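Local coordinates for protein thiosulfate sulfurtransferase TUM1 (Saccharomyces cerevisiae, PDB 3UTN) that transfers persulfide sulfur from NFS1 to UBA4 in the pathway for 2-thiolation of the wobble uridine of tRNAs, at residues Asn205-Gly217 with Ser228-Gly240. Numbering follows the deposited sequence.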
loop_
_atom_site.group_PDB
_atom_site.type_symbol
_atom_site.label_atom_id
_atom_site.label_comp_id
_atom_site.label_asym_id
_atom_site.label_seq_id
_atom_site.Cartn_x
_atom_site.Cartn_y
_atom_site.Cartn_z
ATOM N N ASN A 205 1.612 -12.295 -13.276
ATOM C CA ASN A 205 0.553 -12.508 -12.332
ATOM C C ASN A 205 -0.000 -11.125 -12.113
ATOM O O ASN A 205 0.698 -10.232 -11.648
ATOM C CB ASN A 205 1.114 -13.057 -11.039
ATOM C CG ASN A 205 1.993 -14.257 -11.270
ATOM O OD1 ASN A 205 1.538 -15.261 -11.799
ATOM N ND2 ASN A 205 3.262 -14.147 -10.902
ATOM N N ALA A 206 -1.240 -10.921 -12.509
ATOM C CA ALA A 206 -1.808 -9.608 -12.365
ATOM C C ALA A 206 -2.953 -9.746 -11.401
ATOM O O ALA A 206 -3.951 -10.397 -11.685
ATOM C CB ALA A 206 -2.248 -9.055 -13.706
ATOM N N PHE A 207 -2.772 -9.171 -10.227
ATOM C CA PHE A 207 -3.763 -9.302 -9.193
ATOM C C PHE A 207 -4.427 -7.999 -8.916
ATOM O O PHE A 207 -3.803 -6.943 -8.893
ATOM C CB PHE A 207 -3.156 -9.849 -7.920
ATOM C CG PHE A 207 -2.582 -11.205 -8.088
ATOM C CD1 PHE A 207 -3.411 -12.306 -8.246
ATOM C CD2 PHE A 207 -1.213 -11.379 -8.112
ATOM C CE1 PHE A 207 -2.875 -13.569 -8.420
ATOM C CE2 PHE A 207 -0.671 -12.638 -8.275
ATOM C CZ PHE A 207 -1.502 -13.733 -8.430
ATOM N N ASP A 208 -5.717 -8.105 -8.688
ATOM C CA ASP A 208 -6.498 -6.964 -8.373
ATOM C C ASP A 208 -6.926 -7.125 -6.935
ATOM O O ASP A 208 -7.537 -8.125 -6.571
ATOM C CB ASP A 208 -7.683 -6.887 -9.314
ATOM C CG ASP A 208 -8.319 -5.547 -9.295
ATOM O OD1 ASP A 208 -8.658 -5.089 -8.192
ATOM O OD2 ASP A 208 -8.469 -4.946 -10.373
ATOM N N ALA A 209 -6.570 -6.143 -6.117
ATOM C CA ALA A 209 -6.807 -6.212 -4.679
ATOM C C ALA A 209 -8.231 -5.861 -4.301
ATOM O O ALA A 209 -8.600 -5.953 -3.132
ATOM C CB ALA A 209 -5.838 -5.315 -3.943
ATOM N N ARG A 210 -9.029 -5.449 -5.281
ATOM C CA ARG A 210 -10.416 -5.108 -5.014
ATOM C C ARG A 210 -11.169 -6.356 -4.627
ATOM O O ARG A 210 -10.690 -7.466 -4.837
ATOM C CB ARG A 210 -11.074 -4.483 -6.227
ATOM C CG ARG A 210 -10.537 -3.113 -6.573
ATOM C CD ARG A 210 -11.111 -2.674 -7.902
ATOM N NE ARG A 210 -10.716 -3.585 -8.966
ATOM C CZ ARG A 210 -11.497 -3.925 -9.981
ATOM N NH1 ARG A 210 -12.730 -3.439 -10.070
ATOM N NH2 ARG A 210 -11.043 -4.760 -10.901
ATOM N N SER A 211 -12.347 -6.167 -4.054
ATOM C CA SER A 211 -13.208 -7.283 -3.736
ATOM C C SER A 211 -13.428 -8.094 -5.000
ATOM O O SER A 211 -13.373 -7.563 -6.118
ATOM C CB SER A 211 -14.544 -6.779 -3.209
ATOM O OG SER A 211 -15.223 -6.088 -4.235
ATOM N N LEU A 212 -13.658 -9.386 -4.811
ATOM C CA LEU A 212 -13.988 -10.278 -5.898
ATOM C C LEU A 212 -15.192 -9.730 -6.661
ATOM O O LEU A 212 -15.211 -9.758 -7.887
ATOM C CB LEU A 212 -14.274 -11.680 -5.352
ATOM C CG LEU A 212 -14.723 -12.754 -6.343
ATOM C CD1 LEU A 212 -13.659 -12.990 -7.399
ATOM C CD2 LEU A 212 -15.063 -14.051 -5.624
ATOM N N GLY A 213 -16.170 -9.205 -5.924
ATOM C CA GLY A 213 -17.385 -8.654 -6.512
ATOM C C GLY A 213 -17.078 -7.535 -7.481
ATOM O O GLY A 213 -17.600 -7.502 -8.594
ATOM N N ARG A 214 -16.218 -6.617 -7.058
ATOM C CA ARG A 214 -15.779 -5.532 -7.921
ATOM C C ARG A 214 -14.989 -6.066 -9.099
ATOM O O ARG A 214 -15.193 -5.649 -10.231
ATOM C CB ARG A 214 -14.941 -4.539 -7.138
ATOM C CG ARG A 214 -15.766 -3.668 -6.210
ATOM C CD ARG A 214 -14.864 -2.899 -5.278
ATOM N NE ARG A 214 -14.046 -1.927 -5.993
ATOM C CZ ARG A 214 -13.048 -1.244 -5.444
ATOM N NH1 ARG A 214 -12.727 -1.431 -4.172
ATOM N NH2 ARG A 214 -12.371 -0.372 -6.172
ATOM N N PHE A 215 -14.090 -7.000 -8.825
ATOM C CA PHE A 215 -13.326 -7.634 -9.873
ATOM C C PHE A 215 -14.260 -8.266 -10.892
ATOM O O PHE A 215 -14.082 -8.095 -12.094
ATOM C CB PHE A 215 -12.420 -8.702 -9.284
ATOM C CG PHE A 215 -11.576 -9.391 -10.298
ATOM C CD1 PHE A 215 -10.308 -8.919 -10.586
ATOM C CD2 PHE A 215 -12.046 -10.515 -10.965
ATOM C CE1 PHE A 215 -9.520 -9.556 -11.527
ATOM C CE2 PHE A 215 -11.264 -11.154 -11.909
ATOM C CZ PHE A 215 -10.002 -10.672 -12.188
ATOM N N GLU A 216 -15.257 -8.993 -10.398
ATOM C CA GLU A 216 -16.173 -9.715 -11.262
ATOM C C GLU A 216 -17.170 -8.793 -11.951
ATOM O O GLU A 216 -17.839 -9.193 -12.897
ATOM C CB GLU A 216 -16.893 -10.807 -10.475
ATOM C CG GLU A 216 -15.992 -11.988 -10.157
ATOM C CD GLU A 216 -16.692 -13.082 -9.382
ATOM O OE1 GLU A 216 -17.785 -12.832 -8.834
ATOM O OE2 GLU A 216 -16.136 -14.195 -9.317
ATOM N N GLY A 217 -17.255 -7.556 -11.478
ATOM C CA GLY A 217 -18.227 -6.611 -11.999
ATOM C C GLY A 217 -19.603 -6.832 -11.408
ATOM O O GLY A 217 -20.568 -6.201 -11.826
ATOM N N SER A 228 -17.434 -1.489 -12.276
ATOM C CA SER A 228 -16.531 -2.492 -11.763
ATOM C C SER A 228 -16.167 -3.462 -12.880
ATOM O O SER A 228 -16.349 -3.168 -14.062
ATOM C CB SER A 228 -17.152 -3.214 -10.576
ATOM O OG SER A 228 -18.395 -3.786 -10.930
ATOM N N GLY A 229 -15.660 -4.624 -12.505
ATOM C CA GLY A 229 -15.108 -5.533 -13.481
ATOM C C GLY A 229 -13.617 -5.471 -13.302
ATOM O O GLY A 229 -13.121 -4.906 -12.329
ATOM N N HIS A 230 -12.883 -6.034 -14.242
ATOM C CA HIS A 230 -11.457 -6.094 -14.061
ATOM C C HIS A 230 -10.720 -5.946 -15.333
ATOM O O HIS A 230 -11.297 -5.984 -16.425
ATOM C CB HIS A 230 -11.066 -7.387 -13.388
ATOM C CG HIS A 230 -11.450 -8.603 -14.165
ATOM N ND1 HIS A 230 -12.660 -9.171 -14.060
ATOM C CD2 HIS A 230 -10.735 -9.364 -15.081
ATOM C CE1 HIS A 230 -12.719 -10.238 -14.865
ATOM N NE2 HIS A 230 -11.534 -10.362 -15.480
ATOM N N ILE A 231 -9.421 -5.754 -15.181
ATOM C CA ILE A 231 -8.545 -5.644 -16.307
ATOM C C ILE A 231 -8.373 -7.060 -16.812
ATOM O O ILE A 231 -8.042 -7.955 -16.040
ATOM C CB ILE A 231 -7.201 -5.047 -15.903
ATOM C CG1 ILE A 231 -7.411 -3.691 -15.225
ATOM C CG2 ILE A 231 -6.303 -4.904 -17.116
ATOM C CD1 ILE A 231 -6.188 -3.182 -14.511
ATOM N N PRO A 232 -8.650 -7.278 -18.102
ATOM C CA PRO A 232 -8.450 -8.597 -18.662
ATOM C C PRO A 232 -7.030 -9.056 -18.373
ATOM O O PRO A 232 -6.077 -8.292 -18.549
ATOM C CB PRO A 232 -8.658 -8.364 -20.158
ATOM C CG PRO A 232 -9.626 -7.228 -20.202
ATOM C CD PRO A 232 -9.142 -6.325 -19.110
ATOM N N GLY A 233 -6.907 -10.278 -17.878
ATOM C CA GLY A 233 -5.613 -10.843 -17.569
ATOM C C GLY A 233 -5.277 -10.729 -16.100
ATOM O O GLY A 233 -4.339 -11.358 -15.630
ATOM N N THR A 234 -6.039 -9.919 -15.373
ATOM C CA THR A 234 -5.849 -9.823 -13.944
ATOM C C THR A 234 -6.656 -10.898 -13.251
ATOM O O THR A 234 -7.509 -11.554 -13.848
ATOM C CB THR A 234 -6.253 -8.454 -13.364
ATOM O OG1 THR A 234 -7.632 -8.207 -13.652
ATOM C CG2 THR A 234 -5.384 -7.343 -13.942
ATOM N N GLN A 235 -6.370 -11.070 -11.977
ATOM C CA GLN A 235 -7.034 -12.064 -11.178
ATOM C C GLN A 235 -7.429 -11.395 -9.892
ATOM O O GLN A 235 -6.753 -10.463 -9.452
ATOM C CB GLN A 235 -6.086 -13.203 -10.881
ATOM C CG GLN A 235 -5.538 -13.886 -12.111
ATOM C CD GLN A 235 -4.484 -14.880 -11.725
ATOM O OE1 GLN A 235 -4.802 -15.946 -11.232
ATOM N NE2 GLN A 235 -3.223 -14.524 -11.913
ATOM N N PRO A 236 -8.531 -11.854 -9.285
ATOM C CA PRO A 236 -8.922 -11.222 -8.050
ATOM C C PRO A 236 -8.039 -11.710 -6.922
ATOM O O PRO A 236 -7.899 -12.914 -6.700
ATOM C CB PRO A 236 -10.354 -11.703 -7.854
ATOM C CG PRO A 236 -10.374 -13.051 -8.490
ATOM C CD PRO A 236 -9.408 -12.991 -9.633
ATOM N N LEU A 237 -7.414 -10.773 -6.235
ATOM C CA LEU A 237 -6.744 -11.100 -5.002
ATOM C C LEU A 237 -7.155 -10.027 -4.013
ATOM O O LEU A 237 -6.377 -9.132 -3.711
ATOM C CB LEU A 237 -5.233 -11.167 -5.204
ATOM C CG LEU A 237 -4.431 -11.924 -4.143
ATOM C CD1 LEU A 237 -4.982 -13.328 -3.916
ATOM C CD2 LEU A 237 -2.979 -11.993 -4.571
ATOM N N PRO A 238 -8.411 -10.096 -3.533
ATOM C CA PRO A 238 -8.892 -9.087 -2.610
ATOM C C PRO A 238 -7.921 -8.993 -1.456
ATOM O O PRO A 238 -7.563 -10.007 -0.862
ATOM C CB PRO A 238 -10.244 -9.638 -2.173
ATOM C CG PRO A 238 -10.700 -10.397 -3.371
ATOM C CD PRO A 238 -9.455 -11.094 -3.821
ATOM N N TYR A 239 -7.452 -7.781 -1.189
ATOM C CA TYR A 239 -6.357 -7.581 -0.253
ATOM C C TYR A 239 -6.617 -8.228 1.102
ATOM O O TYR A 239 -5.696 -8.740 1.727
ATOM C CB TYR A 239 -6.058 -6.094 -0.095
ATOM C CG TYR A 239 -7.080 -5.338 0.701
ATOM C CD1 TYR A 239 -6.981 -5.253 2.087
ATOM C CD2 TYR A 239 -8.148 -4.702 0.075
ATOM C CE1 TYR A 239 -7.910 -4.551 2.829
ATOM C CE2 TYR A 239 -9.086 -4.002 0.811
ATOM C CZ TYR A 239 -8.957 -3.931 2.185
ATOM O OH TYR A 239 -9.878 -3.240 2.925
ATOM N N GLY A 240 -7.878 -8.201 1.533
ATOM C CA GLY A 240 -8.290 -8.773 2.807
ATOM C C GLY A 240 -7.956 -10.246 2.907
ATOM O O GLY A 240 -7.718 -10.761 3.997
HETATM O O HOH W 1 -0.828 -15.948 -12.906
HETATM O O HOH W 2 -2.882 -12.624 -13.841
HETATM O O HOH W 3 -8.274 -5.826 -12.711
#
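Phe215 is sandwiched between His230 and Pro236 in the tight part of this beta-alpha-beta unit of the C-terminal rhodanese domain, where strand 234-236 runs parallel to strand 205-208 at the sheet's edge. Strand 205-208 leads to Ala209, its side chain about 4 Å from that of Cys282, the persulfide-carrying cysteine. The His230 ring lies offset on one face of Phe215, planes 3° apart and centroids 3.7 Å apart, while Pro236 CD covers the opposite face. A chi1 of -179° swings the Phe215 ring away from its own backbone N, and CZ meets Thr234 O edge-on. His230 ND1 donates to Phe215 O at 2.7 Å from above the carbonyl plane, and NE2 reaches Asp327 O. Arg210 holds Asp208 side-on through NE and NH2, and end-on its NH1 and NH2 both grip Gly229 O; a second carboxylate, Glu221, pairs with the guanidinium at NH1. Were Arg210 an alanine, Gly229 O would probably lack both donors and the buried Asp208 carboxylate its charged mate. On the sheet face away from Pro236, Gln235 lies alongside buried Phe207. The looser side is watery: one water accepts from Ala206 N and Gln235 NE2, and lies 2.6 Å from Gly233 O.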